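Local coordinates for bacterial transferase hexapeptide (Three repeats) family protein (Acinetobacter baumannii, PDB 4M9C), which probably transfers an acetyl group to a UDP-linked amino sugar in the biosynthesis of UDP-N,N'-diacetylbacillosamine, at residues 93-104 against 111-122. Sequence-based numbering, arbitrary orientation.
Sequences VQSTNTVILDEV and LLCPFTCLTSNI
Thr98 OG1 takes part in two hydrogen bonds, one from its own segment through Ser95 N at 3.2 Å and one across to Thr116 OG1 at 3.0 Å. Thr116 OG1 in turn donates a hydrogen bond to Cys113 O (2.6 Å), in the plane of that carbonyl. With chi1 at 41°, Thr116 OG1 lies between the backbone N and the carbonyl carbon, where it meets Cys113 O. This short chain of hydrogen bonds joins two turns stacked in successive coils of the left-handed beta-helix, 93-104 lying over 111-122 in parallel register.

In the same corner, Asn97 OD1 receives Phe115 N at 2.7 Å in an almost straight bond (175°), with the donor tilted out of the carbonyl plane, while Asn97 ND2 sits 3.1 Å above the centre of the Phe115 ring. Amide and ring planes are 58° apart, so the amide leans over the ring. Phe115 also stacks on Tyr133 of the next coil, and its carbonyl is bonded by Tyr133 of the second subunit, at the trimer interface.

Along the flat face, strands 99-100 and 117-118 pair in parallel, Val99 beside Cys117 and Ile100 beside Leu118; Val99 N bonds Thr116 O, and Val99 O takes Leu118 N at 2.8 Å. The Ile100 side chain runs alongside Leu118 and crosses that of Leu112 at about a right angle, the two CD1 atoms 4.0 Å apart. At the next corner Asp102 N binds Ser120 OG, which also bonds Lys15 O of the second subunit. Beyond it, Val104 lies alongside Ile122, its CG1 4.1 Å from Ile122 CB.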
loop_
_atom_site.group_PDB
_atom_site.type_symbol
_atom_site.label_atom_id
_atom_site.label_comp_id
_atom_site.label_asym_id
_atom_site.label_seq_id
_atom_site.Cartn_x
_atom_site.Cartn_y
_atom_site.Cartn_z
ATOM N N VAL A 93 -5.169 9.408 16.864
ATOM C CA VAL A 93 -5.899 8.267 16.338
ATOM C C VAL A 93 -5.008 7.530 15.349
ATOM O O VAL A 93 -4.465 8.148 14.436
ATOM C CB VAL A 93 -7.182 8.750 15.626
ATOM C CG1 VAL A 93 -7.911 7.598 14.953
ATOM C CG2 VAL A 93 -8.093 9.439 16.616
ATOM N N GLN A 94 -4.826 6.227 15.551
ATOM C CA GLN A 94 -4.129 5.387 14.584
ATOM C C GLN A 94 -5.095 4.336 14.082
ATOM O O GLN A 94 -6.235 4.254 14.525
ATOM C CB GLN A 94 -2.950 4.637 15.219
ATOM C CG GLN A 94 -1.971 5.480 15.981
ATOM C CD GLN A 94 -2.386 5.676 17.424
ATOM O OE1 GLN A 94 -2.348 6.798 17.938
ATOM N NE2 GLN A 94 -2.772 4.581 18.095
ATOM N N SER A 95 -4.618 3.504 13.174
ATOM C CA SER A 95 -5.394 2.370 12.729
ATOM C C SER A 95 -4.726 1.135 13.275
ATOM O O SER A 95 -3.536 1.158 13.595
ATOM C CB SER A 95 -5.413 2.314 11.210
ATOM O OG SER A 95 -5.912 3.538 10.711
ATOM N N THR A 96 -5.492 0.058 13.381
ATOM C CA THR A 96 -4.960 -1.205 13.879
ATOM C C THR A 96 -3.724 -1.652 13.106
ATOM O O THR A 96 -2.756 -2.119 13.695
ATOM C CB THR A 96 -6.022 -2.308 13.819
ATOM O OG1 THR A 96 -7.153 -1.900 14.592
ATOM C CG2 THR A 96 -5.476 -3.632 14.392
ATOM N N ASN A 97 -3.741 -1.509 11.787
ATOM C CA ASN A 97 -2.616 -2.014 11.011
ATOM C C ASN A 97 -1.498 -0.994 10.766
ATOM O O ASN A 97 -0.571 -1.268 10.001
ATOM C CB ASN A 97 -3.081 -2.639 9.686
ATOM C CG ASN A 97 -3.621 -1.604 8.704
ATOM O OD1 ASN A 97 -3.578 -0.401 8.963
ATOM N ND2 ASN A 97 -4.139 -2.075 7.575
ATOM N N THR A 98 -1.582 0.171 11.404
ATOM C CA THR A 98 -0.535 1.188 11.263
ATOM C C THR A 98 0.784 0.655 11.815
ATOM O O THR A 98 0.807 0.007 12.863
ATOM C CB THR A 98 -0.896 2.494 12.013
ATOM O OG1 THR A 98 -1.986 3.153 11.352
ATOM C CG2 THR A 98 0.299 3.453 12.068
ATOM N N VAL A 99 1.873 0.926 11.106
ATOM C CA VAL A 99 3.202 0.529 11.551
ATOM C C VAL A 99 4.036 1.767 11.878
ATOM O O VAL A 99 4.111 2.704 11.073
ATOM C CB VAL A 99 3.927 -0.292 10.458
ATOM C CG1 VAL A 99 5.404 -0.512 10.823
ATOM C CG2 VAL A 99 3.214 -1.619 10.233
ATOM N N ILE A 100 4.644 1.773 13.061
ATOM C CA ILE A 100 5.582 2.819 13.471
ATOM C C ILE A 100 6.830 2.131 14.038
ATOM O O ILE A 100 6.709 1.286 14.923
ATOM C CB ILE A 100 4.970 3.725 14.566
ATOM C CG1 ILE A 100 3.692 4.409 14.060
ATOM C CG2 ILE A 100 5.993 4.762 15.047
ATOM C CD1 ILE A 100 2.848 5.018 15.184
ATOM N N LEU A 101 8.013 2.470 13.516
ATOM C CA LEU A 101 9.256 1.835 13.951
ATOM C C LEU A 101 10.004 2.631 15.046
ATOM O O LEU A 101 9.388 3.079 16.020
ATOM C CB LEU A 101 10.153 1.521 12.746
ATOM C CG LEU A 101 9.511 0.576 11.712
ATOM C CD1 LEU A 101 10.485 0.203 10.592
ATOM C CD2 LEU A 101 8.968 -0.690 12.388
ATOM N N ASP A 102 11.313 2.809 14.889
ATOM C CA ASP A 102 12.156 3.351 15.966
ATOM C C ASP A 102 12.257 4.875 15.991
ATOM O O ASP A 102 12.366 5.505 14.953
ATOM C CB ASP A 102 13.583 2.811 15.844
ATOM C CG ASP A 102 13.772 1.467 16.532
ATOM O OD1 ASP A 102 12.856 1.023 17.262
ATOM O OD2 ASP A 102 14.853 0.866 16.336
ATOM N N GLU A 103 12.266 5.451 17.188
ATOM C CA GLU A 103 12.620 6.860 17.349
ATOM C C GLU A 103 11.743 7.768 16.488
ATOM O O GLU A 103 12.241 8.660 15.795
ATOM C CB GLU A 103 14.096 7.086 17.003
ATOM C CG GLU A 103 15.081 6.281 17.854
ATOM C CD GLU A 103 15.140 6.746 19.305
ATOM O OE1 GLU A 103 14.702 7.882 19.598
ATOM O OE2 GLU A 103 15.630 5.967 20.153
ATOM N N VAL A 104 10.441 7.535 16.534
ATOM C CA VAL A 104 9.504 8.400 15.840
ATOM C C VAL A 104 8.832 9.290 16.863
ATOM O O VAL A 104 8.166 8.814 17.781
ATOM C CB VAL A 104 8.459 7.610 15.054
ATOM C CG1 VAL A 104 7.485 8.571 14.367
ATOM C CG2 VAL A 104 9.149 6.717 14.022
ATOM N N LEU A 111 -3.279 11.819 13.101
ATOM C CA LEU A 111 -4.326 10.952 12.593
ATOM C C LEU A 111 -3.710 10.043 11.536
ATOM O O LEU A 111 -3.342 10.505 10.459
ATOM C CB LEU A 111 -5.444 11.795 11.978
ATOM C CG LEU A 111 -6.490 11.015 11.179
ATOM C CD1 LEU A 111 -7.279 10.083 12.081
ATOM C CD2 LEU A 111 -7.418 11.975 10.456
ATOM N N LEU A 112 -3.571 8.756 11.850
ATOM C CA LEU A 112 -2.919 7.820 10.930
ATOM C C LEU A 112 -3.924 6.778 10.467
ATOM O O LEU A 112 -4.350 5.931 11.251
ATOM C CB LEU A 112 -1.711 7.149 11.604
ATOM C CG LEU A 112 -0.751 8.127 12.298
ATOM C CD1 LEU A 112 0.301 7.402 13.178
ATOM C CD2 LEU A 112 -0.085 9.043 11.302
ATOM N N CYS A 113 -4.287 6.835 9.190
ATOM C CA CYS A 113 -5.324 5.972 8.645
ATOM C C CYS A 113 -4.787 4.569 8.311
ATOM O O CYS A 113 -3.599 4.298 8.474
ATOM C CB CYS A 113 -5.969 6.654 7.429
ATOM S SG CYS A 113 -6.764 8.266 7.862
ATOM N N PRO A 114 -5.672 3.665 7.864
ATOM C CA PRO A 114 -5.252 2.291 7.567
ATOM C C PRO A 114 -4.113 2.183 6.549
ATOM O O PRO A 114 -4.057 2.941 5.576
ATOM C CB PRO A 114 -6.529 1.655 7.018
ATOM C CG PRO A 114 -7.629 2.381 7.784
ATOM C CD PRO A 114 -7.141 3.810 7.836
ATOM N N PHE A 115 -3.219 1.235 6.797
ATOM C CA PHE A 115 -2.067 0.958 5.934
ATOM C C PHE A 115 -1.043 2.082 5.895
ATOM O O PHE A 115 -0.316 2.242 4.908
ATOM C CB PHE A 115 -2.501 0.574 4.507
ATOM C CG PHE A 115 -3.396 -0.620 4.465
ATOM C CD1 PHE A 115 -2.872 -1.900 4.619
ATOM C CD2 PHE A 115 -4.766 -0.471 4.313
ATOM C CE1 PHE A 115 -3.702 -3.017 4.607
ATOM C CE2 PHE A 115 -5.597 -1.577 4.297
ATOM C CZ PHE A 115 -5.065 -2.855 4.439
ATOM N N THR A 116 -0.969 2.860 6.963
ATOM C CA THR A 116 0.076 3.872 7.045
ATOM C C THR A 116 1.319 3.314 7.713
ATOM O O THR A 116 1.255 2.342 8.467
ATOM C CB THR A 116 -0.364 5.115 7.822
ATOM O OG1 THR A 116 -1.116 4.717 8.978
ATOM C CG2 THR A 116 -1.203 6.036 6.925
ATOM N N CYS A 117 2.447 3.958 7.455
ATOM C CA CYS A 117 3.721 3.472 7.942
ATOM C C CYS A 117 4.654 4.637 8.211
ATOM O O CYS A 117 4.857 5.484 7.346
ATOM C CB CYS A 117 4.350 2.537 6.909
ATOM S SG CYS A 117 5.934 1.774 7.447
ATOM N N LEU A 118 5.194 4.684 9.423
ATOM C CA LEU A 118 6.250 5.625 9.780
ATOM C C LEU A 118 7.463 4.771 10.158
ATOM O O LEU A 118 7.347 3.891 11.015
ATOM C CB LEU A 118 5.809 6.453 10.988
ATOM C CG LEU A 118 5.034 7.775 10.858
ATOM C CD1 LEU A 118 4.333 8.003 9.510
ATOM C CD2 LEU A 118 4.065 7.923 12.011
ATOM N N THR A 119 8.616 4.994 9.526
ATOM C CA THR A 119 9.765 4.131 9.799
ATOM C C THR A 119 10.569 4.578 11.032
ATOM O O THR A 119 10.059 4.501 12.138
ATOM C CB THR A 119 10.648 3.886 8.555
ATOM O OG1 THR A 119 11.220 5.115 8.098
ATOM C CG2 THR A 119 9.825 3.248 7.425
ATOM N N SER A 120 11.804 5.042 10.857
ATOM C CA SER A 120 12.663 5.343 12.008
ATOM C C SER A 120 13.338 6.716 11.980
ATOM O O SER A 120 13.723 7.206 10.921
ATOM C CB SER A 120 13.754 4.270 12.149
ATOM O OG SER A 120 13.178 2.987 12.285
ATOM N N ASN A 121 13.510 7.307 13.161
ATOM C CA ASN A 121 14.253 8.554 13.299
ATOM C C ASN A 121 13.545 9.660 12.541
ATOM O O ASN A 121 14.069 10.203 11.571
ATOM C CB ASN A 121 15.687 8.386 12.798
ATOM C CG ASN A 121 16.497 7.459 13.683
ATOM O OD1 ASN A 121 17.113 7.888 14.655
ATOM N ND2 ASN A 121 16.457 6.177 13.376
ATOM N N ILE A 122 12.338 9.962 13.000
ATOM C CA ILE A 122 11.428 10.862 12.311
ATOM C C ILE A 122 10.884 11.830 13.337
ATOM O O ILE A 122 10.596 11.446 14.467
ATOM C CB ILE A 122 10.253 10.078 11.698
ATOM C CG1 ILE A 122 10.725 9.314 10.461
ATOM C CG2 ILE A 122 9.065 11.012 11.374
ATOM C CD1 ILE A 122 9.845 8.152 10.104
#